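PDB 2GK3: putative cytoplasmic protein from Salmonella typhimurium, which is of unknown function but assembles as a hexamer and belongs to a putative glutamine amidotransferase family of the class I glutaminase clan. Local coordinates for residues 114-124 with 246-255; 145-153 with 191-199. One frame throughout, in Å; residues are numbered along the deposited sequence.

Contact 1: 114-124 with 246-255; sequences YVKNGGGLLMI and WVNTLQFIAR
Leu122 and Ile124 of strand 120-124 meet the indole of Trp246, and this apolar seam forms one end of the contact. CD1 of Ile124 lies 3.6 Å from CZ3 of Trp246, the two side chains arriving from opposite directions, while Leu122 brings CD2 to the indole edge, near its plane, and also to CD2 of Leu250. With CG anti to the carbonyl carbon and next to the backbone N (chi1 -62°), Trp246 swings its six-membered ring toward the strand. One helical turn beyond Leu250, Ile253 reaches CB of Leu122 through CD1 at 4.0 Å, and the same methyl rests on O of Leu121. Ala221 of the adjoining strand 218-223 and Phe212 of strand 207-215 also touch Ile253.

Toward residues 118-120 the contact becomes polar and the backbones draw together. Gly118, at positive phi, is the C' residue of a Schellman motif, with Gly119 N bonded to Tyr114 O. CA of Gly120 sits 3.5 Å from O of Ile253, a CA-H...O contact. Water 2 donates to both Gly118 O and Ile253 O.

Gly119 CA lies 3.6 Å from the plane of the Arg255 guanidinium, over one face and toward its rim. The arginine chain, bent at chi3 (-50°), brings NH2 to 3.2 Å from CE1 of Tyr114, with ring and guanidinium planes 76° apart. NH1 donates to water 1, which donates in turn to Tyr114 O; NH2 is bonded to Tyr78 O.

The axes of strand 120-124 and helix segment 246-253 come within 8.4 Å and run in broadly opposed directions: a C-terminal helix packed on a central parallel strand, consistent with the alpha/beta core of class I glutamine amidotransferase-like domains.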
ATOM      1  N   TYR E 114      26.985  25.879  -4.003  1.00 33.05           N
ATOM      2  CA  TYR E 114      26.877  26.200  -5.405  1.00 32.29           C
ATOM      3  C   TYR E 114      26.233  27.592  -5.573  1.00 32.74           C
ATOM      4  O   TYR E 114      26.713  28.412  -6.371  1.00 32.09           O
ATOM      5  CB  TYR E 114      26.101  25.085  -6.119  1.00 31.71           C
ATOM      6  CG  TYR E 114      25.395  25.509  -7.386  1.00 31.41           C
ATOM      7  CD1 TYR E 114      26.003  25.358  -8.636  1.00 30.11           C
ATOM      8  CD2 TYR E 114      24.109  26.066  -7.335  1.00 31.00           C
ATOM      9  CE1 TYR E 114      25.342  25.759  -9.810  1.00 30.34           C
ATOM     10  CE2 TYR E 114      23.443  26.474  -8.494  1.00 29.96           C
ATOM     11  CZ  TYR E 114      24.059  26.314  -9.720  1.00 30.13           C
ATOM     12  OH  TYR E 114      23.398  26.723 -10.852  1.00 30.83           O
ATOM     13  N   VAL E 115      25.171  27.876  -4.805  1.00 33.00           N
ATOM     14  CA  VAL E 115      24.576  29.224  -4.829  1.00 33.57           C
ATOM     15  C   VAL E 115      25.531  30.290  -4.244  1.00 34.29           C
ATOM     16  O   VAL E 115      25.734  31.333  -4.866  1.00 34.17           O
ATOM     17  CB  VAL E 115      23.129  29.307  -4.209  1.00 33.74           C
ATOM     18  CG1 VAL E 115      22.516  30.699  -4.448  1.00 33.17           C
ATOM     19  CG2 VAL E 115      22.194  28.258  -4.811  1.00 32.90           C
ATOM     20  N   LYS E 116      26.132  30.023  -3.082  1.00 35.07           N
ATOM     21  CA  LYS E 116      27.077  30.974  -2.456  1.00 36.48           C
ATOM     22  C   LYS E 116      28.120  31.448  -3.448  1.00 36.24           C
ATOM     23  O   LYS E 116      28.526  32.620  -3.439  1.00 36.18           O
ATOM     24  CB  LYS E 116      27.818  30.352  -1.264  1.00 36.74           C
ATOM     25  CG  LYS E 116      26.988  30.235   0.006  1.00 38.76           C
ATOM     26  CD  LYS E 116      27.805  29.639   1.183  1.00 38.38           C
ATOM     27  CE  LYS E 116      26.931  29.564   2.467  1.00 40.29           C
ATOM     28  NZ  LYS E 116      27.596  28.838   3.601  1.00 42.10           N
ATOM     29  N   ASN E 117      28.558  30.510  -4.291  1.00 35.90           N
ATOM     30  CA  ASN E 117      29.638  30.742  -5.220  1.00 35.48           C
ATOM     31  C   ASN E 117      29.186  31.171  -6.610  1.00 34.98           C
ATOM     32  O   ASN E 117      29.987  31.141  -7.541  1.00 34.57           O
ATOM     33  CB  ASN E 117      30.551  29.518  -5.292  1.00 35.82           C
ATOM     34  CG  ASN E 117      31.301  29.273  -3.980  1.00 37.92           C
ATOM     35  OD1 ASN E 117      31.218  28.190  -3.406  1.00 40.47           O
ATOM     36  ND2 ASN E 117      32.021  30.284  -3.499  1.00 36.03           N
ATOM     37  N   GLY E 118      27.923  31.580  -6.751  1.00 33.82           N
ATOM     38  CA  GLY E 118      27.481  32.226  -7.983  1.00 32.72           C
ATOM     39  C   GLY E 118      26.441  31.499  -8.796  1.00 32.47           C
ATOM     40  O   GLY E 118      25.895  32.054  -9.762  1.00 33.33           O
ATOM     41  N   GLY E 119      26.153  30.259  -8.435  1.00 31.89           N
ATOM     42  CA  GLY E 119      25.064  29.545  -9.083  1.00 31.30           C
ATOM     43  C   GLY E 119      23.685  30.158  -8.877  1.00 31.88           C
ATOM     44  O   GLY E 119      23.426  30.834  -7.868  1.00 31.94           O
ATOM     45  N   GLY E 120      22.789  29.914  -9.833  1.00 31.68           N
ATOM     46  CA  GLY E 120      21.370  30.255  -9.664  1.00 30.63           C
ATOM     47  C   GLY E 120      20.497  29.086  -9.208  1.00 30.41           C
ATOM     48  O   GLY E 120      20.763  27.898  -9.514  1.00 30.08           O
ATOM     49  N   LEU E 121      19.435  29.423  -8.486  1.00 29.68           N
ATOM     50  CA  LEU E 121      18.508  28.427  -7.960  1.00 28.51           C
ATOM     51  C   LEU E 121      17.079  28.892  -8.192  1.00 28.95           C
ATOM     52  O   LEU E 121      16.704  30.011  -7.789  1.00 28.97           O
ATOM     53  CB  LEU E 121      18.750  28.202  -6.458  1.00 28.78           C
ATOM     54  CG  LEU E 121      17.883  27.173  -5.707  1.00 27.94           C
ATOM     55  CD1 LEU E 121      18.018  25.825  -6.371  1.00 26.77           C
ATOM     56  CD2 LEU E 121      18.224  27.073  -4.199  1.00 26.80           C
ATOM     57  N   LEU E 122      16.290  28.046  -8.855  1.00 27.93           N
ATOM     58  CA  LEU E 122      14.868  28.296  -8.984  1.00 27.58           C
ATOM     59  C   LEU E 122      14.110  27.120  -8.367  1.00 27.08           C
ATOM     60  O   LEU E 122      14.400  25.963  -8.671  1.00 26.65           O
ATOM     61  CB  LEU E 122      14.456  28.511 -10.453  1.00 27.81           C
ATOM     62  CG  LEU E 122      12.956  28.334 -10.796  1.00 29.36           C
ATOM     63  CD1 LEU E 122      12.040  29.466 -10.224  1.00 27.05           C
ATOM     64  CD2 LEU E 122      12.749  28.161 -12.313  1.00 27.10           C
HETATM   65  N   MSE E 123      13.183  27.428  -7.459  1.00 26.72           N
HETATM   66  CA  MSE E 123      12.233  26.442  -6.978  1.00 25.52           C
HETATM   67  C   MSE E 123      10.866  26.737  -7.590  1.00 26.43           C
HETATM   68  O   MSE E 123      10.427  27.893  -7.617  1.00 26.05           O
HETATM   69  CB  MSE E 123      12.148  26.416  -5.444  1.00 25.58           C
HETATM   70  CG  MSE E 123      11.175  25.309  -4.900  1.00 24.22           C
HETATM   71 SE   MSE E 123      11.389  24.877  -3.030  0.50 22.44          SE
HETATM   72  CE  MSE E 123      12.991  23.748  -3.096  1.00 23.17           C
ATOM     73  N   ILE E 124      10.207  25.681  -8.075  1.00 26.89           N
ATOM     74  CA  ILE E 124       8.868  25.782  -8.648  1.00 27.19           C
ATOM     75  C   ILE E 124       7.898  25.094  -7.701  1.00 28.25           C
ATOM     76  O   ILE E 124       8.178  23.996  -7.205  1.00 28.39           O
ATOM     77  CB  ILE E 124       8.809  25.144 -10.062  1.00 27.46           C
ATOM     78  CG1 ILE E 124       9.728  25.905 -11.029  1.00 25.67           C
ATOM     79  CG2 ILE E 124       7.342  25.051 -10.576  1.00 26.33           C
ATOM     80  CD1 ILE E 124       9.842  25.269 -12.449  1.00 27.08           C
ATOM     81  N   TRP E 246       9.765  31.399 -18.237  1.00 34.71           N
ATOM     82  CA  TRP E 246      10.719  30.465 -17.664  1.00 34.07           C
ATOM     83  C   TRP E 246      12.123  30.730 -18.160  1.00 34.17           C
ATOM     84  O   TRP E 246      13.078  30.660 -17.388  1.00 34.34           O
ATOM     85  CB  TRP E 246      10.289  29.029 -17.960  1.00 33.93           C
ATOM     86  CG  TRP E 246       8.969  28.708 -17.354  1.00 33.92           C
ATOM     87  CD1 TRP E 246       7.790  28.491 -18.013  1.00 33.25           C
ATOM     88  CD2 TRP E 246       8.672  28.621 -15.953  1.00 33.83           C
ATOM     89  NE1 TRP E 246       6.774  28.250 -17.105  1.00 32.91           N
ATOM     90  CE2 TRP E 246       7.289  28.325 -15.834  1.00 34.48           C
ATOM     91  CE3 TRP E 246       9.443  28.756 -14.784  1.00 34.21           C
ATOM     92  CZ2 TRP E 246       6.656  28.152 -14.586  1.00 33.30           C
ATOM     93  CZ3 TRP E 246       8.817  28.584 -13.544  1.00 33.59           C
ATOM     94  CH2 TRP E 246       7.432  28.285 -13.464  1.00 34.09           C
ATOM     95  N   VAL E 247      12.235  31.055 -19.450  1.00 34.58           N
ATOM     96  CA  VAL E 247      13.522  31.349 -20.078  1.00 34.47           C
ATOM     97  C   VAL E 247      14.114  32.630 -19.491  1.00 34.43           C
ATOM     98  O   VAL E 247      15.276  32.634 -19.070  1.00 34.26           O
ATOM     99  CB  VAL E 247      13.421  31.363 -21.658  1.00 34.41           C
ATOM    100  CG1 VAL E 247      14.565  32.129 -22.301  1.00 33.71           C
ATOM    101  CG2 VAL E 247      13.434  29.940 -22.188  1.00 34.94           C
ATOM    102  N   ASN E 248      13.313  33.699 -19.452  1.00 34.75           N
ATOM    103  CA  ASN E 248      13.742  34.965 -18.839  1.00 35.35           C
ATOM    104  C   ASN E 248      14.139  34.809 -17.381  1.00 34.94           C
ATOM    105  O   ASN E 248      15.122  35.407 -16.959  1.00 35.16           O
ATOM    106  CB  ASN E 248      12.676  36.073 -18.928  1.00 35.53           C
ATOM    107  CG  ASN E 248      12.338  36.471 -20.350  1.00 36.85           C
ATOM    108  OD1 ASN E 248      13.055  36.142 -21.310  1.00 37.92           O
ATOM    109  ND2 ASN E 248      11.230  37.201 -20.496  1.00 36.07           N
ATOM    110  N   THR E 249      13.392  34.013 -16.608  1.00 34.88           N
ATOM    111  CA  THR E 249      13.738  33.899 -15.184  1.00 34.44           C
ATOM    112  C   THR E 249      15.012  33.079 -14.995  1.00 34.58           C
ATOM    113  O   THR E 249      15.862  33.400 -14.141  1.00 33.60           O
ATOM    114  CB  THR E 249      12.570  33.451 -14.232  1.00 34.59           C
ATOM    115  OG1 THR E 249      12.795  32.134 -13.746  1.00 37.00           O
ATOM    116  CG2 THR E 249      11.222  33.525 -14.861  1.00 32.94           C
ATOM    117  N   LEU E 250      15.169  32.042 -15.817  1.00 34.57           N
ATOM    118  CA  LEU E 250      16.434  31.284 -15.830  1.00 34.79           C
ATOM    119  C   LEU E 250      17.614  32.200 -16.123  1.00 34.64           C
ATOM    120  O   LEU E 250      18.610  32.191 -15.411  1.00 34.64           O
ATOM    121  CB  LEU E 250      16.365  30.145 -16.849  1.00 34.60           C
ATOM    122  CG  LEU E 250      15.520  28.989 -16.346  1.00 34.23           C
ATOM    123  CD1 LEU E 250      15.532  27.825 -17.328  1.00 35.07           C
ATOM    124  CD2 LEU E 250      16.021  28.569 -14.948  1.00 34.01           C
ATOM    125  N   GLN E 251      17.445  33.029 -17.149  1.00 35.22           N
ATOM    126  CA  GLN E 251      18.459  33.957 -17.632  1.00 35.52           C
ATOM    127  C   GLN E 251      18.739  35.080 -16.615  1.00 35.41           C
ATOM    128  O   GLN E 251      19.885  35.523 -16.448  1.00 35.04           O
ATOM    129  CB  GLN E 251      17.983  34.549 -18.961  1.00 35.46           C
ATOM    130  CG  GLN E 251      19.058  34.654 -20.027  1.00 38.03           C
ATOM    131  CD  GLN E 251      18.898  33.631 -21.128  0.50 40.28           C
ATOM    132  OE1 GLN E 251      17.777  33.354 -21.573  0.50 42.02           O
ATOM    133  NE2 GLN E 251      20.017  33.083 -21.601  0.50 39.59           N
ATOM    134  N   PHE E 252      17.689  35.540 -15.938  1.00 35.17           N
ATOM    135  CA  PHE E 252      17.839  36.583 -14.925  1.00 35.23           C
ATOM    136  C   PHE E 252      18.767  36.185 -13.763  1.00 34.80           C
ATOM    137  O   PHE E 252      19.591  36.987 -13.306  1.00 34.55           O
ATOM    138  CB  PHE E 252      16.471  37.035 -14.395  1.00 35.31           C
ATOM    139  CG  PHE E 252      16.525  38.338 -13.633  1.00 36.16           C
ATOM    140  CD1 PHE E 252      16.608  39.558 -14.316  1.00 36.48           C
ATOM    141  CD2 PHE E 252      16.509  38.346 -12.237  1.00 35.83           C
ATOM    142  CE1 PHE E 252      16.673  40.763 -13.626  1.00 36.23           C
ATOM    143  CE2 PHE E 252      16.572  39.540 -11.528  1.00 37.55           C
ATOM    144  CZ  PHE E 252      16.659  40.760 -12.230  1.00 38.34           C
ATOM    145  N   ILE E 253      18.636  34.942 -13.314  1.00 34.41           N
ATOM    146  CA  ILE E 253      19.340  34.443 -12.131  1.00 34.41           C
ATOM    147  C   ILE E 253      20.609  33.617 -12.468  1.00 35.22           C
ATOM    148  O   ILE E 253      21.322  33.158 -11.571  1.00 34.60           O
ATOM    149  CB  ILE E 253      18.363  33.651 -11.186  1.00 33.94           C
ATOM    150  CG1 ILE E 253      18.040  32.265 -11.754  1.00 33.28           C
ATOM    151  CG2 ILE E 253      17.051  34.433 -10.969  1.00 32.27           C
ATOM    152  CD1 ILE E 253      17.168  31.397 -10.851  1.00 33.82           C
ATOM    153  N   ALA E 254      20.895  33.450 -13.762  1.00 36.46           N
ATOM    154  CA  ALA E 254      22.055  32.647 -14.189  1.00 37.51           C
ATOM    155  C   ALA E 254      23.391  33.168 -13.671  1.00 38.45           C
ATOM    156  O   ALA E 254      23.575  34.371 -13.442  1.00 38.32           O
ATOM    157  CB  ALA E 254      22.095  32.505 -15.694  1.00 36.98           C
ATOM    158  N   ARG E 255      24.318  32.243 -13.467  1.00 40.21           N
ATOM    159  CA  ARG E 255      25.706  32.597 -13.203  1.00 42.15           C
ATOM    160  C   ARG E 255      26.236  33.662 -14.188  1.00 44.01           C
ATOM    161  O   ARG E 255      25.921  33.633 -15.388  1.00 43.80           O
ATOM    162  CB  ARG E 255      26.584  31.347 -13.274  1.00 41.71           C
ATOM    163  CG  ARG E 255      28.028  31.565 -12.827  1.00 40.74           C
ATOM    164  CD  ARG E 255      28.864  30.317 -13.015  1.00 39.23           C
ATOM    165  NE  ARG E 255      28.203  29.148 -12.435  1.00 39.55           N
ATOM    166  CZ  ARG E 255      28.362  28.718 -11.186  1.00 38.15           C
ATOM    167  NH1 ARG E 255      29.173  29.343 -10.340  1.00 37.42           N
ATOM    168  NH2 ARG E 255      27.707  27.647 -10.790  1.00 38.34           N
TER
HETATM  169  O   HOH W   1      28.755  27.725  -7.979  1.00 40.48           O
HETATM  170  O   HOH W   2      23.637  33.322 -10.177  1.00 19.69           O

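Contact 2: 145-153 with 191-199; sequences AEVLPVIML and QAVARDDAD
Arg195 ties the loop 145-149 to the end of strand 185-194, and its bonds make up much of the tight part of the contact. The chain is extended from CG to NE, which carries the guanidinium past Pro149. There NE donates to Leu148 O at 2.8 Å, almost in line with that carbonyl, and NH2 to Ala145 O at 3.2 Å from above the carbonyl plane. Both acceptors lie in the guanidinium plane, so its rotation is fixed. Leu148 N reaches Ala145 O from the other face. Arg195 N adds a bond to Pro149 O.

Next to it, Ile151 and Val193 form an antiparallel hydrogen-bonded pair, Ile151 N to Val193 O at 2.6 Å and Val193 N to Ile151 O at 3.0 Å. CB of Val150 packs on CB of Ala192 at 3.9 Å.

The solvent side is looser. CG1 of Ile151 lies 3.7 Å above one guanidinium face of Arg195, while OE1 of Glu146 stands over the opposite face, 4.1 Å from NH2, an attraction of charges without a directed bond. Water 3 accepts from NH2 and gives Glu146 OE2 only a weak bond. At the far end water 4 joins Leu153 N to Gln191 O.

Inward, Pro149 and Val150 rest on Val211 and Cys222 of strands 207-215 and 218-223, whereas Val147 faces helix 107-116 through Lys112 and Val115.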
ATOM      1  N   ALA E 145      16.347  26.466   3.499  1.00 27.01           N
ATOM      2  CA  ALA E 145      15.418  27.565   3.810  1.00 27.00           C
ATOM      3  C   ALA E 145      16.101  28.958   3.737  1.00 27.52           C
ATOM      4  O   ALA E 145      15.580  29.873   3.107  1.00 27.38           O
ATOM      5  CB  ALA E 145      14.722  27.331   5.173  1.00 26.33           C
ATOM      6  N   GLU E 146      17.287  29.095   4.329  1.00 28.05           N
ATOM      7  CA  GLU E 146      18.018  30.381   4.302  1.00 28.82           C
ATOM      8  C   GLU E 146      18.465  30.840   2.922  1.00 29.28           C
ATOM      9  O   GLU E 146      18.804  32.013   2.747  1.00 29.85           O
ATOM     10  CB  GLU E 146      19.255  30.340   5.213  1.00 28.52           C
ATOM     11  CG  GLU E 146      18.942  30.372   6.692  1.00 30.57           C
ATOM     12  CD  GLU E 146      18.399  31.714   7.164  1.00 31.79           C
ATOM     13  OE1 GLU E 146      18.568  32.720   6.448  1.00 34.04           O
ATOM     14  OE2 GLU E 146      17.800  31.759   8.258  1.00 31.51           O
ATOM     15  N   VAL E 147      18.495  29.925   1.956  1.00 29.53           N
ATOM     16  CA  VAL E 147      18.920  30.275   0.598  1.00 29.32           C
ATOM     17  C   VAL E 147      17.756  30.901  -0.177  1.00 29.18           C
ATOM     18  O   VAL E 147      17.978  31.735  -1.058  1.00 29.22           O
ATOM     19  CB  VAL E 147      19.546  29.057  -0.175  1.00 29.53           C
ATOM     20  CG1 VAL E 147      19.891  29.419  -1.613  1.00 29.84           C
ATOM     21  CG2 VAL E 147      20.794  28.541   0.535  1.00 28.61           C
ATOM     22  N   LEU E 148      16.526  30.528   0.161  1.00 28.44           N
ATOM     23  CA  LEU E 148      15.366  30.941  -0.661  1.00 28.45           C
ATOM     24  C   LEU E 148      14.922  32.363  -0.337  1.00 28.49           C
ATOM     25  O   LEU E 148      15.080  32.810   0.798  1.00 28.06           O
ATOM     26  CB  LEU E 148      14.195  29.941  -0.530  1.00 27.90           C
ATOM     27  CG  LEU E 148      14.552  28.464  -0.787  1.00 27.82           C
ATOM     28  CD1 LEU E 148      13.370  27.581  -0.442  1.00 25.63           C
ATOM     29  CD2 LEU E 148      15.074  28.176  -2.232  1.00 25.04           C
ATOM     30  N   PRO E 149      14.390  33.096  -1.340  1.00 28.70           N
ATOM     31  CA  PRO E 149      13.988  34.478  -1.078  1.00 28.76           C
ATOM     32  C   PRO E 149      12.577  34.611  -0.473  1.00 29.16           C
ATOM     33  O   PRO E 149      11.984  35.698  -0.494  1.00 29.34           O
ATOM     34  CB  PRO E 149      14.052  35.108  -2.467  1.00 28.23           C
ATOM     35  CG  PRO E 149      13.665  34.018  -3.369  1.00 27.97           C
ATOM     36  CD  PRO E 149      14.177  32.737  -2.752  1.00 28.36           C
ATOM     37  N   VAL E 150      12.041  33.505   0.037  1.00 29.87           N
ATOM     38  CA  VAL E 150      10.740  33.501   0.719  1.00 29.71           C
ATOM     39  C   VAL E 150      10.851  32.809   2.080  1.00 29.74           C
ATOM     40  O   VAL E 150      11.777  32.023   2.325  1.00 29.92           O
ATOM     41  CB  VAL E 150       9.609  32.837  -0.139  1.00 30.38           C
ATOM     42  CG1 VAL E 150       9.404  33.584  -1.449  1.00 30.28           C
ATOM     43  CG2 VAL E 150       9.869  31.327  -0.385  1.00 29.49           C
ATOM     44  N   ILE E 151       9.907  33.100   2.969  1.00 29.33           N
ATOM     45  CA  ILE E 151       9.822  32.397   4.260  1.00 28.39           C
ATOM     46  C   ILE E 151       8.582  31.533   4.157  1.00 27.78           C
ATOM     47  O   ILE E 151       7.536  32.005   3.728  1.00 28.42           O
ATOM     48  CB  ILE E 151       9.749  33.399   5.442  1.00 28.44           C
ATOM     49  CG1 ILE E 151      11.104  34.097   5.619  1.00 29.17           C
ATOM     50  CG2 ILE E 151       9.343  32.702   6.751  1.00 27.17           C
ATOM     51  CD1 ILE E 151      10.992  35.454   6.295  1.00 31.59           C
HETATM   52  N   MSE E 152       8.709  30.260   4.495  1.00 26.98           N
HETATM   53  CA  MSE E 152       7.623  29.308   4.333  1.00 25.72           C
HETATM   54  C   MSE E 152       6.667  29.283   5.530  1.00 27.35           C
HETATM   55  O   MSE E 152       6.958  29.863   6.578  1.00 27.12           O
HETATM   56  CB  MSE E 152       8.202  27.911   4.102  1.00 25.76           C
HETATM   57  CG  MSE E 152       8.373  27.540   2.612  1.00 25.40           C
HETATM   58 SE   MSE E 152       9.807  26.288   2.418  0.50 20.28          SE
HETATM   59  CE  MSE E 152       9.042  24.837   3.295  1.00 29.72           C
ATOM     60  N   LEU E 153       5.540  28.594   5.377  1.00 28.41           N
ATOM     61  CA  LEU E 153       4.621  28.355   6.509  1.00 29.87           C
ATOM     62  C   LEU E 153       5.129  27.204   7.390  1.00 30.15           C
ATOM     63  O   LEU E 153       6.085  26.524   7.029  1.00 30.74           O
ATOM     64  CB  LEU E 153       3.187  28.082   6.016  1.00 29.53           C
ATOM     65  CG  LEU E 153       2.542  29.082   5.041  1.00 30.14           C
ATOM     66  CD1 LEU E 153       1.076  28.711   4.760  1.00 32.23           C
ATOM     67  CD2 LEU E 153       2.631  30.530   5.528  1.00 31.88           C
ATOM     68  N   GLN E 191       1.647  28.897  -0.515  1.00 28.43           N
ATOM     69  CA  GLN E 191       1.644  30.202   0.147  1.00 28.54           C
ATOM     70  C   GLN E 191       2.928  30.455   0.913  1.00 28.53           C
ATOM     71  O   GLN E 191       3.289  29.702   1.801  1.00 28.52           O
ATOM     72  CB  GLN E 191       0.470  30.330   1.116  1.00 29.21           C
ATOM     73  CG  GLN E 191       0.363  31.717   1.756  1.00 30.61           C
ATOM     74  CD  GLN E 191      -0.891  31.873   2.566  1.00 35.95           C
ATOM     75  OE1 GLN E 191      -1.117  31.144   3.527  1.00 37.26           O
ATOM     76  NE2 GLN E 191      -1.725  32.816   2.177  1.00 38.23           N
ATOM     77  N   ALA E 192       3.613  31.535   0.576  1.00 28.83           N
ATOM     78  CA  ALA E 192       4.823  31.904   1.303  1.00 28.82           C
ATOM     79  C   ALA E 192       4.831  33.432   1.519  1.00 28.77           C
ATOM     80  O   ALA E 192       3.982  34.139   0.997  1.00 28.99           O
ATOM     81  CB  ALA E 192       6.065  31.429   0.563  1.00 27.97           C
ATOM     82  N   VAL E 193       5.756  33.905   2.336  1.00 28.52           N
ATOM     83  CA  VAL E 193       5.935  35.318   2.568  1.00 29.06           C
ATOM     84  C   VAL E 193       7.296  35.688   1.966  1.00 29.15           C
ATOM     85  O   VAL E 193       8.310  35.040   2.260  1.00 29.30           O
ATOM     86  CB  VAL E 193       5.885  35.647   4.086  1.00 28.91           C
ATOM     87  CG1 VAL E 193       6.169  37.123   4.318  1.00 29.12           C
ATOM     88  CG2 VAL E 193       4.508  35.244   4.694  1.00 28.37           C
ATOM     89  N   ALA E 194       7.311  36.703   1.108  1.00 29.00           N
ATOM     90  CA  ALA E 194       8.573  37.195   0.558  1.00 29.66           C
ATOM     91  C   ALA E 194       9.485  37.736   1.674  1.00 29.81           C
ATOM     92  O   ALA E 194       9.011  38.410   2.578  1.00 29.53           O
ATOM     93  CB  ALA E 194       8.302  38.273  -0.465  1.00 29.18           C
ATOM     94  N   ARG E 195      10.785  37.440   1.621  1.00 30.26           N
ATOM     95  CA  ARG E 195      11.729  38.136   2.499  1.00 30.76           C
ATOM     96  C   ARG E 195      11.627  39.643   2.162  1.00 31.85           C
ATOM     97  O   ARG E 195      11.481  39.990   0.981  1.00 31.67           O
ATOM     98  CB  ARG E 195      13.147  37.577   2.333  1.00 29.92           C
ATOM     99  CG  ARG E 195      13.300  36.151   2.885  1.00 30.37           C
ATOM    100  CD  ARG E 195      14.735  35.608   2.843  1.00 30.17           C
ATOM    101  NE  ARG E 195      14.794  34.189   3.245  1.00 27.72           N
ATOM    102  CZ  ARG E 195      14.787  33.770   4.507  1.00 30.27           C
ATOM    103  NH1 ARG E 195      14.742  34.660   5.499  1.00 28.71           N
ATOM    104  NH2 ARG E 195      14.823  32.468   4.792  1.00 30.66           N
ATOM    105  N   ASP E 196      11.652  40.539   3.163  1.00 33.22           N
ATOM    106  CA  ASP E 196      11.451  41.986   2.858  1.00 34.59           C
ATOM    107  C   ASP E 196      12.683  42.552   2.131  1.00 34.64           C
ATOM    108  O   ASP E 196      12.796  43.707   1.802  1.00 33.93           O
ATOM    109  CB  ASP E 196      10.972  42.828   4.070  1.00 34.89           C
ATOM    110  CG  ASP E 196      11.976  42.892   5.224  1.00 37.73           C
ATOM    111  OD1 ASP E 196      11.551  43.343   6.328  1.00 43.29           O
ATOM    112  OD2 ASP E 196      13.158  42.519   5.071  1.00 37.87           O
ATOM    113  N   ASP E 197      13.563  41.614   1.857  1.00 35.76           N
ATOM    114  CA  ASP E 197      14.808  41.730   1.156  1.00 36.17           C
ATOM    115  C   ASP E 197      14.606  41.559  -0.355  1.00 36.08           C
ATOM    116  O   ASP E 197      15.353  42.091  -1.179  1.00 36.27           O
ATOM    117  CB  ASP E 197      15.613  40.509   1.653  1.00 36.59           C
ATOM    118  CG  ASP E 197      16.986  40.852   1.951  1.00 38.21           C
ATOM    119  OD1 ASP E 197      17.732  40.001   2.449  1.00 38.67           O
ATOM    120  OD2 ASP E 197      17.308  42.025   1.678  1.00 43.98           O
ATOM    121  N   ALA E 198      13.608  40.752  -0.694  1.00 35.29           N
ATOM    122  CA  ALA E 198      13.458  40.196  -2.020  1.00 34.85           C
ATOM    123  C   ALA E 198      12.542  41.040  -2.891  1.00 34.70           C
ATOM    124  O   ALA E 198      11.868  41.936  -2.398  1.00 33.91           O
ATOM    125  CB  ALA E 198      12.929  38.789  -1.911  1.00 34.78           C
ATOM    126  N   ASP E 199      12.521  40.739  -4.191  1.00 34.48           N
ATOM    127  CA  ASP E 199      11.725  41.484  -5.146  1.00 34.86           C
ATOM    128  C   ASP E 199      10.538  40.643  -5.580  1.00 33.71           C
ATOM    129  O   ASP E 199      10.716  39.643  -6.285  1.00 34.13           O
ATOM    130  CB  ASP E 199      12.568  41.881  -6.378  1.00 35.31           C
ATOM    131  CG  ASP E 199      13.852  42.643  -6.011  1.00 39.85           C
ATOM    132  OD1 ASP E 199      13.809  43.686  -5.285  1.00 41.44           O
ATOM    133  OD2 ASP E 199      14.935  42.192  -6.460  1.00 44.44           O
TER
HETATM  134  O   HOH W   3      14.843  31.795   7.396  1.00 38.36           O
HETATM  135  O   HOH W   4       5.324  28.057   2.687  1.00 22.99           O

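In the fold
Contact 1 and contact 2 lie about 16 Å apart, centre to centre, and touch directly along the side chains of residues 114-124 and 145-153. Leu121 points away from the helix of contact 1, and its CD2 comes within 3.9 Å of both CG1 of Val147 and CD2 of Leu148. SE of Met123 packs on CD1 of Leu148 at 4.2 Å. Strand 120-124 thus has the C-terminal helix on one side and loop 145-149 on the other. Strand 150-151 is the next strand in the chain, and strands 207-215 and 218-223 contribute side chains to both contacts. In sequence, contact 2 falls wholly between the two segments of contact 1.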